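Local coordinates for protein pyridoxal kinase (Entamoeba histolytica, PDB 4S1H) that probably phosphorylates pyridoxal to pyridoxal 5'-phosphate using ATP, and here holds the product ADP together with magnesium, at residues G18-C21 and G22-L26; G217-L220 and T221-L225; L225-I229 and K230-L234; T244-T247 and I248-T252. All blocks are in the same frame, centred on the assembly; numbering follows the deposited sequence.

Contact 1 of 4, residues G18-C21 and G22-L26; sequences GNRC and GMIIL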
loop_
_atom_site.group_PDB
_atom_site.type_symbol
_atom_site.label_atom_id
_atom_site.label_comp_id
_atom_site.label_asym_id
_atom_site.label_seq_id
_atom_site.Cartn_x
_atom_site.Cartn_y
_atom_site.Cartn_z
ATOM N N GLY A 18 1.618 8.237 5.841
ATOM C CA GLY A 18 2.777 8.034 5.031
ATOM C C GLY A 18 2.531 7.332 3.716
ATOM O O GLY A 18 1.596 7.664 2.956
ATOM N N ASN A 19 3.354 6.323 3.456
ATOM C CA ASN A 19 3.213 5.578 2.203
ATOM C C ASN A 19 1.894 4.812 2.033
ATOM O O ASN A 19 1.520 4.523 0.911
ATOM C CB ASN A 19 4.404 4.642 1.940
ATOM C CG ASN A 19 5.377 5.194 0.933
ATOM O OD1 ASN A 19 5.087 6.156 0.223
ATOM N ND2 ASN A 19 6.532 4.582 0.850
ATOM N N ARG A 20 1.181 4.521 3.110
ATOM C CA ARG A 20 -0.149 3.943 2.998
ATOM C C ARG A 20 -1.136 4.928 2.352
ATOM O O ARG A 20 -1.894 4.553 1.458
ATOM C CB ARG A 20 -0.618 3.404 4.333
ATOM C CG ARG A 20 -1.868 2.604 4.307
ATOM C CD ARG A 20 -1.730 1.189 3.723
ATOM N NE ARG A 20 -3.131 0.760 3.610
ATOM C CZ ARG A 20 -3.852 0.594 2.500
ATOM N NH1 ARG A 20 -3.319 0.710 1.278
ATOM N NH2 ARG A 20 -5.139 0.336 2.627
ATOM N N CYS A 21 -1.128 6.188 2.800
ATOM C CA CYS A 21 -1.827 7.279 2.077
ATOM C C CYS A 21 -1.385 7.364 0.628
ATOM O O CYS A 21 -2.205 7.505 -0.269
ATOM C CB CYS A 21 -1.597 8.631 2.750
ATOM S SG CYS A 21 -2.321 8.700 4.377
ATOM N N GLY A 22 -0.076 7.284 0.400
ATOM C CA GLY A 22 0.482 7.366 -0.923
ATOM C C GLY A 22 -0.025 6.264 -1.815
ATOM O O GLY A 22 -0.402 6.516 -2.954
ATOM N N MET A 23 -0.108 5.066 -1.278
ATOM C CA MET A 23 -0.581 3.939 -2.098
ATOM C C MET A 23 -2.025 4.166 -2.518
ATOM O O MET A 23 -2.387 4.006 -3.678
ATOM C CB MET A 23 -0.444 2.619 -1.331
ATOM C CG MET A 23 0.996 2.219 -0.988
ATOM S SD MET A 23 1.161 0.873 0.259
ATOM C CE MET A 23 2.899 0.966 0.616
ATOM N N ILE A 24 -2.878 4.504 -1.554
ATOM C CA ILE A 24 -4.284 4.689 -1.807
ATOM C C ILE A 24 -4.483 5.773 -2.869
ATOM O O ILE A 24 -5.267 5.604 -3.804
ATOM C CB ILE A 24 -5.044 5.069 -0.519
ATOM C CG1 ILE A 24 -5.050 3.879 0.441
ATOM C CG2 ILE A 24 -6.480 5.507 -0.830
ATOM C CD1 ILE A 24 -5.370 4.269 1.875
ATOM N N ILE A 25 -3.778 6.892 -2.709
ATOM C CA ILE A 25 -3.999 8.045 -3.576
ATOM C C ILE A 25 -3.418 7.798 -4.983
ATOM O O ILE A 25 -4.118 7.963 -5.986
ATOM C CB ILE A 25 -3.483 9.351 -2.940
ATOM C CG1 ILE A 25 -4.265 9.580 -1.653
ATOM C CG2 ILE A 25 -3.629 10.497 -3.927
ATOM C CD1 ILE A 25 -3.616 10.540 -0.671
ATOM N N LEU A 26 -2.149 7.439 -5.050
ATOM C CA LEU A 26 -1.489 7.185 -6.348
ATOM C C LEU A 26 -2.135 6.009 -7.081
ATOM O O LEU A 26 -2.334 6.086 -8.304
ATOM C CB LEU A 26 0.011 6.982 -6.176
ATOM C CG LEU A 26 0.801 8.227 -5.775
ATOM C CD1 LEU A 26 2.197 7.902 -5.272
ATOM C CD2 LEU A 26 0.880 9.240 -6.911
#
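The guanidinium group of Arg20 has the side chain of Ile24 against one face: CD1 of Ile24 stands 3.9 Å above the plane, shifted toward the rim, while CG1 of Ile24 lies 3.7 Å from Arg20 NH1. Near the plane, at the edge of the same group, is Met23 CB, a looser neighbour at 4.3 Å from Arg20 NH1. A bend at chi2 (74°) turns the Arg20 chain, which otherwise starts away from the next turn, so that its flat end lies across Ile24, one turn further on. Its polar end is committed across the dimer interface, where NH2 forms a salt bridge with Asp27 of the second subunit; Met23 packs there on its own copy. The residues belong to the early part of helix 18-28, the helical limb of the beta-alpha-beta unit made with strands 5-9 and 33-41. It illustrates how successive i to i+4 bonds organise side chains: Met23 N donates to Asn19 O at 2.8 Å, and Ile25 N to Cys21 O at 3.0 Å. Asn19 O also receives the flank of Met23, whose CG approaches it to 3.0 Å before the extended thioether carries CE to 4.2 Å from Asn19 CB. Beyond CB, Asn19 OD1 is bonded to Thr7. On another side of the helix, Ile25 lays CG1 beside Cys21 O at 3.2 Å. At the N-terminal end, the amide of Gly18 is hydrogen-bonded to Asp218 OD2.

Contact 2 of 4, residues G217-L220 and T221-L225; sequences GDTL and TYILL. With ADP (adenosine-5'-diphosphate), chain C.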
loop_
_atom_site.group_PDB
_atom_site.type_symbol
_atom_site.label_atom_id
_atom_site.label_comp_id
_atom_site.label_asym_id
_atom_site.label_seq_id
_atom_site.Cartn_x
_atom_site.Cartn_y
_atom_site.Cartn_z
ATOM N N GLY A 217 -1.476 15.842 6.373
ATOM C CA GLY A 217 -0.382 16.358 5.591
ATOM C C GLY A 217 0.099 15.387 4.547
ATOM O O GLY A 217 0.448 15.782 3.447
ATOM N N ASP A 218 0.146 14.110 4.911
ATOM C CA ASP A 218 0.529 13.084 3.944
ATOM C C ASP A 218 -0.475 13.026 2.781
ATOM O O ASP A 218 -0.088 12.947 1.613
ATOM C CB ASP A 218 0.635 11.710 4.651
ATOM C CG ASP A 218 1.617 11.730 5.842
ATOM O OD1 ASP A 218 2.544 12.596 5.842
ATOM O OD2 ASP A 218 1.459 10.890 6.778
ATOM N N THR A 219 -1.751 13.040 3.115
ATOM C CA THR A 219 -2.825 13.005 2.126
ATOM C C THR A 219 -2.709 14.216 1.205
ATOM O O THR A 219 -2.735 14.078 -0.007
ATOM C CB THR A 219 -4.176 12.928 2.831
ATOM O OG1 THR A 219 -4.236 11.706 3.577
ATOM C CG2 THR A 219 -5.328 13.025 1.860
ATOM N N LEU A 220 -2.512 15.403 1.773
ATOM C CA LEU A 220 -2.276 16.592 0.943
ATOM C C LEU A 220 -1.124 16.400 -0.056
ATOM O O LEU A 220 -1.263 16.719 -1.252
ATOM C CB LEU A 220 -1.998 17.855 1.801
ATOM C CG LEU A 220 -1.591 19.157 1.060
ATOM C CD1 LEU A 220 -2.632 19.576 0.041
ATOM C CD2 LEU A 220 -1.320 20.257 2.058
ATOM N N THR A 221 0.004 15.904 0.440
ATOM C CA THR A 221 1.192 15.703 -0.349
ATOM C C THR A 221 0.874 14.833 -1.577
ATOM O O THR A 221 1.254 15.207 -2.697
ATOM C CB THR A 221 2.268 15.015 0.491
ATOM O OG1 THR A 221 2.775 15.927 1.469
ATOM C CG2 THR A 221 3.424 14.495 -0.358
ATOM N N TYR A 222 0.198 13.703 -1.386
ATOM C CA TYR A 222 -0.027 12.791 -2.533
ATOM C C TYR A 222 -1.122 13.250 -3.490
ATOM O O TYR A 222 -1.009 13.037 -4.686
ATOM C CB TYR A 222 -0.255 11.351 -2.065
ATOM C CG TYR A 222 1.012 10.805 -1.466
ATOM C CD1 TYR A 222 2.101 10.440 -2.281
ATOM C CD2 TYR A 222 1.150 10.674 -0.104
ATOM C CE1 TYR A 222 3.292 9.964 -1.721
ATOM C CE2 TYR A 222 2.334 10.205 0.457
ATOM C CZ TYR A 222 3.389 9.866 -0.356
ATOM O OH TYR A 222 4.560 9.397 0.177
ATOM N N ILE A 223 -2.124 13.969 -2.994
ATOM C CA ILE A 223 -3.133 14.525 -3.916
ATOM C C ILE A 223 -2.482 15.648 -4.750
ATOM O O ILE A 223 -2.636 15.683 -5.974
ATOM C CB ILE A 223 -4.401 15.032 -3.208
ATOM C CG1 ILE A 223 -5.099 13.871 -2.461
ATOM C CG2 ILE A 223 -5.371 15.606 -4.241
ATOM C CD1 ILE A 223 -6.221 14.294 -1.526
ATOM N N LEU A 224 -1.787 16.553 -4.071
ATOM C CA LEU A 224 -1.037 17.625 -4.769
ATOM C C LEU A 224 -0.095 17.084 -5.846
ATOM O O LEU A 224 -0.161 17.476 -7.011
ATOM C CB LEU A 224 -0.232 18.423 -3.742
ATOM C CG LEU A 224 0.770 19.428 -4.300
ATOM C CD1 LEU A 224 0.043 20.473 -5.116
ATOM C CD2 LEU A 224 1.546 20.022 -3.143
ATOM N N LEU A 225 0.727 16.092 -5.475
ATOM C CA LEU A 225 1.658 15.465 -6.433
ATOM C C LEU A 225 0.947 14.815 -7.595
ATOM O O LEU A 225 1.380 14.956 -8.733
ATOM C CB LEU A 225 2.497 14.392 -5.744
ATOM C CG LEU A 225 3.520 13.711 -6.647
ATOM C CD1 LEU A 225 4.689 14.643 -6.927
ATOM C CD2 LEU A 225 3.956 12.399 -6.022
HETATM P PB ADP C . 0.473 17.835 8.912
HETATM O O1B ADP C . 0.446 18.595 10.219
HETATM O O2B ADP C . -0.113 16.438 9.017
HETATM O O3B ADP C . 1.807 17.950 8.240
HETATM P PA ADP C . -1.363 19.962 8.197
HETATM O O1A ADP C . -0.559 21.129 7.690
HETATM O O2A ADP C . -1.838 19.958 9.612
HETATM O O3A ADP C . -0.542 18.591 7.925
HETATM O "O5'" ADP C . -2.620 19.736 7.262
HETATM C "C5'" ADP C . -2.549 19.587 5.858
HETATM C "C4'" ADP C . -3.816 20.167 5.295
HETATM O "O4'" ADP C . -4.937 19.481 5.852
HETATM C "C3'" ADP C . -3.985 21.630 5.688
HETATM O "O3'" ADP C . -3.393 22.500 4.717
HETATM C "C2'" ADP C . -5.474 21.761 5.784
HETATM O "O2'" ADP C . -6.019 21.997 4.493
HETATM C "C1'" ADP C . -5.947 20.396 6.252
HETATM N N9 ADP C . -6.195 20.281 7.709
HETATM C C8 ADP C . -5.446 19.704 8.658
HETATM N N7 ADP C . -6.035 19.780 9.877
HETATM C C5 ADP C . -7.201 20.418 9.699
HETATM C C6 ADP C . -8.336 20.826 10.560
HETATM N N6 ADP C . -8.299 20.558 11.882
HETATM N N1 ADP C . -9.360 21.478 9.970
HETATM C C2 ADP C . -9.382 21.750 8.635
HETATM N N3 ADP C . -8.386 21.397 7.797
HETATM C C4 ADP C . -7.300 20.742 8.271
HETATM O O HOH W 1 2.387 17.977 3.181
#
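With OG1 of Thr219 placed beside its own backbone N (chi1 -63°), where it is hydrogen-bonded to Gly215 O, the methyl CG2 is left to face the following turn, and Ile223, extended at chi2 (170°), brings CD1 to 3.7 Å from it. The two side chains run side by side in the same direction. Thr221 has a comparable first torsion (chi1 -71°), which swings OG1 back toward the start of the helix, 3.1 Å from Gly217 O. A water joins these same two atoms, donating to Gly217 O at 2.9 Å and lying 2.7 Å from Thr221 OG1. Tyr222 rests its ring obliquely by Asp218 O, with CD2 at 3.1 Å, while its hydroxyl bonds to Thr7. The carbonyls of Gly217 to Leu220 each accept an amide hydrogen from four residues on, as in a regular helix. This helix start carries the Gly-X-Gly-Asp sequence that shapes the anion hole of ribokinase-like kinases. Gly217 N donates to ADP O2B at 3.0 Å, and Leu220 CD2 touches the ribose side at 4.0 Å from C5' of ADP. An amide in the first turn, backed by the helix dipole, would help to stabilise negative charge on the beta-phosphate.

Contact 3 of 4, residues L225-I229 and K230-L234; sequences LSWII and KGIPL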
loop_
_atom_site.group_PDB
_atom_site.type_symbol
_atom_site.label_atom_id
_atom_site.label_comp_id
_atom_site.label_asym_id
_atom_site.label_seq_id
_atom_site.Cartn_x
_atom_site.Cartn_y
_atom_site.Cartn_z
ATOM N N LEU A 225 0.727 16.092 -5.475
ATOM C CA LEU A 225 1.658 15.465 -6.433
ATOM C C LEU A 225 0.947 14.815 -7.595
ATOM O O LEU A 225 1.380 14.956 -8.733
ATOM C CB LEU A 225 2.497 14.392 -5.744
ATOM C CG LEU A 225 3.520 13.711 -6.647
ATOM C CD1 LEU A 225 4.689 14.643 -6.927
ATOM C CD2 LEU A 225 3.956 12.399 -6.022
ATOM N N SER A 226 -0.151 14.091 -7.324
ATOM C CA SER A 226 -0.907 13.447 -8.403
ATOM C C SER A 226 -1.349 14.496 -9.440
ATOM O O SER A 226 -1.201 14.281 -10.623
ATOM C CB SER A 226 -2.106 12.678 -7.875
ATOM O OG SER A 226 -1.661 11.647 -7.013
ATOM N N TRP A 227 -1.867 15.649 -8.994
ATOM C CA TRP A 227 -2.306 16.669 -9.944
ATOM C C TRP A 227 -1.129 17.337 -10.681
ATOM O O TRP A 227 -1.228 17.586 -11.863
ATOM C CB TRP A 227 -3.162 17.732 -9.266
ATOM C CG TRP A 227 -4.533 17.284 -8.931
ATOM C CD1 TRP A 227 -5.122 17.356 -7.724
ATOM C CD2 TRP A 227 -5.505 16.698 -9.827
ATOM N NE1 TRP A 227 -6.402 16.857 -7.794
ATOM C CE2 TRP A 227 -6.653 16.434 -9.072
ATOM C CE3 TRP A 227 -5.513 16.379 -11.200
ATOM C CZ2 TRP A 227 -7.800 15.836 -9.617
ATOM C CZ3 TRP A 227 -6.649 15.762 -11.743
ATOM C CH2 TRP A 227 -7.781 15.507 -10.955
ATOM N N ILE A 228 -0.013 17.525 -9.998
ATOM C CA ILE A 228 1.207 17.957 -10.682
ATOM C C ILE A 228 1.611 16.973 -11.780
ATOM O O ILE A 228 1.924 17.371 -12.906
ATOM C CB ILE A 228 2.356 18.155 -9.700
ATOM C CG1 ILE A 228 2.093 19.362 -8.783
ATOM C CG2 ILE A 228 3.665 18.360 -10.443
ATOM C CD1 ILE A 228 2.992 19.433 -7.587
ATOM N N ILE A 229 1.599 15.702 -11.430
ATOM C CA ILE A 229 1.883 14.662 -12.405
ATOM C C ILE A 229 0.950 14.721 -13.610
ATOM O O ILE A 229 1.393 14.538 -14.768
ATOM C CB ILE A 229 1.911 13.242 -11.748
ATOM C CG1 ILE A 229 3.134 13.133 -10.844
ATOM C CG2 ILE A 229 1.914 12.138 -12.805
ATOM C CD1 ILE A 229 3.165 11.928 -9.924
ATOM N N LYS A 230 -0.340 14.930 -13.361
ATOM C CA LYS A 230 -1.338 15.039 -14.436
ATOM C C LYS A 230 -1.226 16.341 -15.268
ATOM O O LYS A 230 -1.984 16.517 -16.228
ATOM C CB LYS A 230 -2.757 14.872 -13.873
ATOM C CG LYS A 230 -3.064 13.512 -13.221
ATOM C CD LYS A 230 -3.070 12.373 -14.204
ATOM C CE LYS A 230 -3.224 11.050 -13.468
ATOM N NZ LYS A 230 -3.175 9.916 -14.428
ATOM N N GLY A 231 -0.300 17.233 -14.917
ATOM C CA GLY A 231 -0.017 18.424 -15.689
ATOM C C GLY A 231 -0.764 19.667 -15.245
ATOM O O GLY A 231 -0.805 20.649 -15.976
ATOM N N ILE A 232 -1.370 19.623 -14.065
ATOM C CA ILE A 232 -2.141 20.783 -13.532
ATOM C C ILE A 232 -1.156 21.812 -12.962
ATOM O O ILE A 232 -0.271 21.434 -12.214
ATOM C CB ILE A 232 -3.139 20.318 -12.439
ATOM C CG1 ILE A 232 -4.066 19.226 -12.985
ATOM C CG2 ILE A 232 -3.972 21.455 -11.869
ATOM C CD1 ILE A 232 -4.786 19.588 -14.255
ATOM N N PRO A 233 -1.311 23.107 -13.300
ATOM C CA PRO A 233 -0.460 24.124 -12.655
ATOM C C PRO A 233 -0.564 24.095 -11.143
ATOM O O PRO A 233 -1.632 23.814 -10.587
ATOM C CB PRO A 233 -1.004 25.453 -13.204
ATOM C CG PRO A 233 -1.692 25.092 -14.480
ATOM C CD PRO A 233 -2.264 23.717 -14.241
ATOM N N LEU A 234 0.556 24.360 -10.490
ATOM C CA LEU A 234 0.658 24.301 -9.044
ATOM C C LEU A 234 -0.488 24.920 -8.275
ATOM O O LEU A 234 -0.982 24.288 -7.351
ATOM C CB LEU A 234 2.007 24.845 -8.578
ATOM C CG LEU A 234 2.298 24.748 -7.084
ATOM C CD1 LEU A 234 2.397 23.285 -6.689
ATOM C CD2 LEU A 234 3.585 25.469 -6.787
#
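Trp227 lays the CE3 corner of its indole against Ile232, whose CG1 is 3.7 Å away, and the two side chains lie alongside one another, pointing the same way. Lys230 comes at the ring obliquely from another direction, with its CB 4.1 Å from Trp227 CE3. Underneath is a Schellman motif, a textbook way to end a helix. Ile232 N reaches back to Trp227 O at 3.0 Å, and Gly231 N bonds to Ile228 O, also at 3.0 Å, though from well above the carbonyl plane rather than on a lone pair. Gly231, at a phi of 94°, turns the chain out of the helix. The 6→1 bond, from Ile232 N to Trp227 O, draws Ile232 over the residue that accepts it, and for that reason the apolar contact between Trp227 and Ile232 accompanies the motif. One step earlier, Lys230 N donates to Ser226 O at 2.9 Å, an ordinary i to i+4 bond, while Lys230 CG brushes the same oxygen. Farther along, Ile228 CD1 meets Leu234 CD1 at 4.0 Å, carrying the contact past the N-cap Pro233 into the next helix. The turn thus links helices 216-229 and 234-250: Trp227 has a cation-pi contact with Arg240 of the latter and meets Phe29 edge-to-face, while Ser226 packs on helix 18-28 and Ile229 on Phe78 of strand 78-81.

Contact 4 of 4, residues T244-T247 and I248-T252; sequences TLQT and ILRNT. With ADP (adenosine-5'-diphosphate), chain C.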
loop_
_atom_site.group_PDB
_atom_site.type_symbol
_atom_site.label_atom_id
_atom_site.label_comp_id
_atom_site.label_asym_id
_atom_site.label_seq_id
_atom_site.Cartn_x
_atom_site.Cartn_y
_atom_site.Cartn_z
ATOM N N THR A 244 -10.279 18.784 -1.807
ATOM C CA THR A 244 -10.549 17.363 -1.608
ATOM C C THR A 244 -10.320 16.972 -0.151
ATOM O O THR A 244 -11.127 16.258 0.440
ATOM C CB THR A 244 -9.707 16.536 -2.575
ATOM O OG1 THR A 244 -10.116 16.858 -3.910
ATOM C CG2 THR A 244 -9.880 15.037 -2.332
ATOM N N LEU A 245 -9.272 17.521 0.456
ATOM C CA LEU A 245 -9.013 17.244 1.875
ATOM C C LEU A 245 -10.128 17.740 2.795
ATOM O O LEU A 245 -10.496 17.051 3.761
ATOM C CB LEU A 245 -7.667 17.841 2.281
ATOM C CG LEU A 245 -6.911 17.331 3.510
ATOM C CD1 LEU A 245 -7.037 15.848 3.801
ATOM C CD2 LEU A 245 -5.443 17.694 3.332
ATOM N N GLN A 246 -10.696 18.925 2.532
ATOM C CA GLN A 246 -11.837 19.398 3.329
ATOM C C GLN A 246 -12.993 18.436 3.234
ATOM O O GLN A 246 -13.624 18.098 4.229
ATOM C CB GLN A 246 -12.308 20.803 2.910
ATOM C CG GLN A 246 -11.451 21.931 3.419
ATOM C CD GLN A 246 -11.350 21.970 4.947
ATOM O OE1 GLN A 246 -10.402 21.491 5.549
ATOM N NE2 GLN A 246 -12.372 22.531 5.579
ATOM N N THR A 247 -13.235 17.907 2.031
ATOM C CA THR A 247 -14.282 16.922 1.852
ATOM C C THR A 247 -14.022 15.668 2.691
ATOM O O THR A 247 -14.943 15.172 3.342
ATOM C CB THR A 247 -14.434 16.545 0.371
ATOM O OG1 THR A 247 -14.810 17.719 -0.355
ATOM C CG2 THR A 247 -15.494 15.447 0.183
ATOM N N ILE A 248 -12.785 15.180 2.697
ATOM C CA ILE A 248 -12.431 14.003 3.481
ATOM C C ILE A 248 -12.649 14.257 4.965
ATOM O O ILE A 248 -13.258 13.442 5.656
ATOM C CB ILE A 248 -10.986 13.540 3.236
ATOM C CG1 ILE A 248 -10.808 13.074 1.786
ATOM C CG2 ILE A 248 -10.588 12.416 4.201
ATOM C CD1 ILE A 248 -9.366 12.961 1.369
ATOM N N LEU A 249 -12.190 15.410 5.437
ATOM C CA LEU A 249 -12.317 15.712 6.863
ATOM C C LEU A 249 -13.751 15.939 7.331
ATOM O O LEU A 249 -14.138 15.482 8.412
ATOM C CB LEU A 249 -11.471 16.919 7.220
ATOM C CG LEU A 249 -10.004 16.633 7.047
ATOM C CD1 LEU A 249 -9.256 17.893 7.344
ATOM C CD2 LEU A 249 -9.516 15.525 7.975
ATOM N N ARG A 250 -14.550 16.648 6.523
ATOM C CA ARG A 250 -15.985 16.818 6.822
ATOM C C ARG A 250 -16.682 15.476 6.934
ATOM O O ARG A 250 -17.644 15.322 7.687
ATOM C CB ARG A 250 -16.684 17.710 5.786
ATOM C CG ARG A 250 -16.374 19.205 5.964
ATOM C CD ARG A 250 -17.140 20.107 5.029
ATOM N NE ARG A 250 -16.614 21.480 5.002
ATOM C CZ ARG A 250 -17.199 22.499 4.371
ATOM N NH1 ARG A 250 -18.348 22.331 3.716
ATOM N NH2 ARG A 250 -16.633 23.702 4.404
ATOM N N ASN A 251 -16.179 14.488 6.197
ATOM C CA ASN A 251 -16.740 13.152 6.231
ATOM C C ASN A 251 -16.034 12.141 7.123
ATOM O O ASN A 251 -16.299 10.941 7.030
ATOM C CB ASN A 251 -16.835 12.641 4.795
ATOM C CG ASN A 251 -17.905 13.384 4.036
ATOM O OD1 ASN A 251 -19.096 13.064 4.158
ATOM N ND2 ASN A 251 -17.509 14.403 3.305
ATOM N N THR A 252 -15.182 12.632 8.018
ATOM C CA THR A 252 -14.442 11.792 8.935
ATOM C C THR A 252 -15.080 11.896 10.304
ATOM O O THR A 252 -15.328 12.995 10.791
ATOM C CB THR A 252 -12.969 12.224 8.977
ATOM O OG1 THR A 252 -12.386 12.012 7.700
ATOM C CG2 THR A 252 -12.202 11.487 10.032
HETATM P PB ADP C . 0.473 17.835 8.912
HETATM O O1B ADP C . 0.446 18.595 10.219
HETATM O O2B ADP C . -0.113 16.438 9.017
HETATM O O3B ADP C . 1.807 17.950 8.240
HETATM P PA ADP C . -1.363 19.962 8.197
HETATM O O1A ADP C . -0.559 21.129 7.690
HETATM O O2A ADP C . -1.838 19.958 9.612
HETATM O O3A ADP C . -0.542 18.591 7.925
HETATM O "O5'" ADP C . -2.620 19.736 7.262
HETATM C "C5'" ADP C . -2.549 19.587 5.858
HETATM C "C4'" ADP C . -3.816 20.167 5.295
HETATM O "O4'" ADP C . -4.937 19.481 5.852
HETATM C "C3'" ADP C . -3.985 21.630 5.688
HETATM O "O3'" ADP C . -3.393 22.500 4.717
HETATM C "C2'" ADP C . -5.474 21.761 5.784
HETATM O "O2'" ADP C . -6.019 21.997 4.493
HETATM C "C1'" ADP C . -5.947 20.396 6.252
HETATM N N9 ADP C . -6.195 20.281 7.709
HETATM C C8 ADP C . -5.446 19.704 8.658
HETATM N N7 ADP C . -6.035 19.780 9.877
HETATM C C5 ADP C . -7.201 20.418 9.699
HETATM C C6 ADP C . -8.336 20.826 10.560
HETATM N N6 ADP C . -8.299 20.558 11.882
HETATM N N1 ADP C . -9.360 21.478 9.970
HETATM C C2 ADP C . -9.382 21.750 8.635
HETATM N N3 ADP C . -8.386 21.397 7.797
HETATM C C4 ADP C . -7.300 20.742 8.271
#
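The end of helix 234-250 forms one wall of the ADP pocket in this ribokinase-like kinase, and Leu245 and Leu249, one turn apart, supply apolar surface to it. Leu249 N donates to Leu245 O at 2.9 Å, which sets the two residues on the same side of the helix, and their side chains meet loosely, Leu245 CD1 lying 4.5 Å from Leu249 CG. Each then takes a different part of the nucleotide. Leu249 CD1 sits over the face of the adenine, 3.6 Å from C4 of ADP, while Leu245 sends CD2 close to the ribose, 3.1 Å from O4' of ADP. Gln246, one of the ADP-binding residues, stands beside them and has Ile209 as a neighbour. On the side turned toward helix 216-229, Ile248 CD1 is 4.4 Å from Leu245 CD1, and Thr244 packs on Ile223 of that helix. The helix finishes at Arg250, and Asn251 adds a side-chain bond to a carbonyl of the last turn. Its ND2 donates to Thr247 O at 2.7 Å, nearly straight at 170°, with the oxygen lying in the amide plane. Asn251 N adds a longer bond to the same oxygen from the opposite face of the carbonyl, so Thr247 O is gripped by two donors of one residue. With CG beside its own backbone N (chi1 -70°), the Asn251 amide folds back along the helix to do this. Thr252 OG1, which is also bonded by Asn259 N, donates to Ile248 O at 2.6 Å, approaching from 44° out of the carbonyl plane.

How the contacts relate
Helix 216-229 is the common thread. Contact 2 occupies its start and contact 3 its end; they share Leu225, their centres are about 11 Å apart, and Leu224 CD1 of contact 2 meets Leu234 CD1 of contact 3 at 4.0 Å. Contact 1 lies against one flank of contact 2, where Gly22 CA packs 3.5 Å from Tyr222 CD2. Contact 4 lies against contact 2 through pairs such as Leu220 CB and Leu245 CD2, 3.8 Å apart. Both touch ADP, contact 2 at the beta-phosphate and ribose C5' side, contact 4 at the adenine and ribose O4'. Gly18 of contact 1 comes within about 4 Å of the pyridoxal-phosphate site residue Ser10 (nearest atoms), whereas the Leu234 side chain of contact 3 is about 13 Å from ADP (nearest atoms).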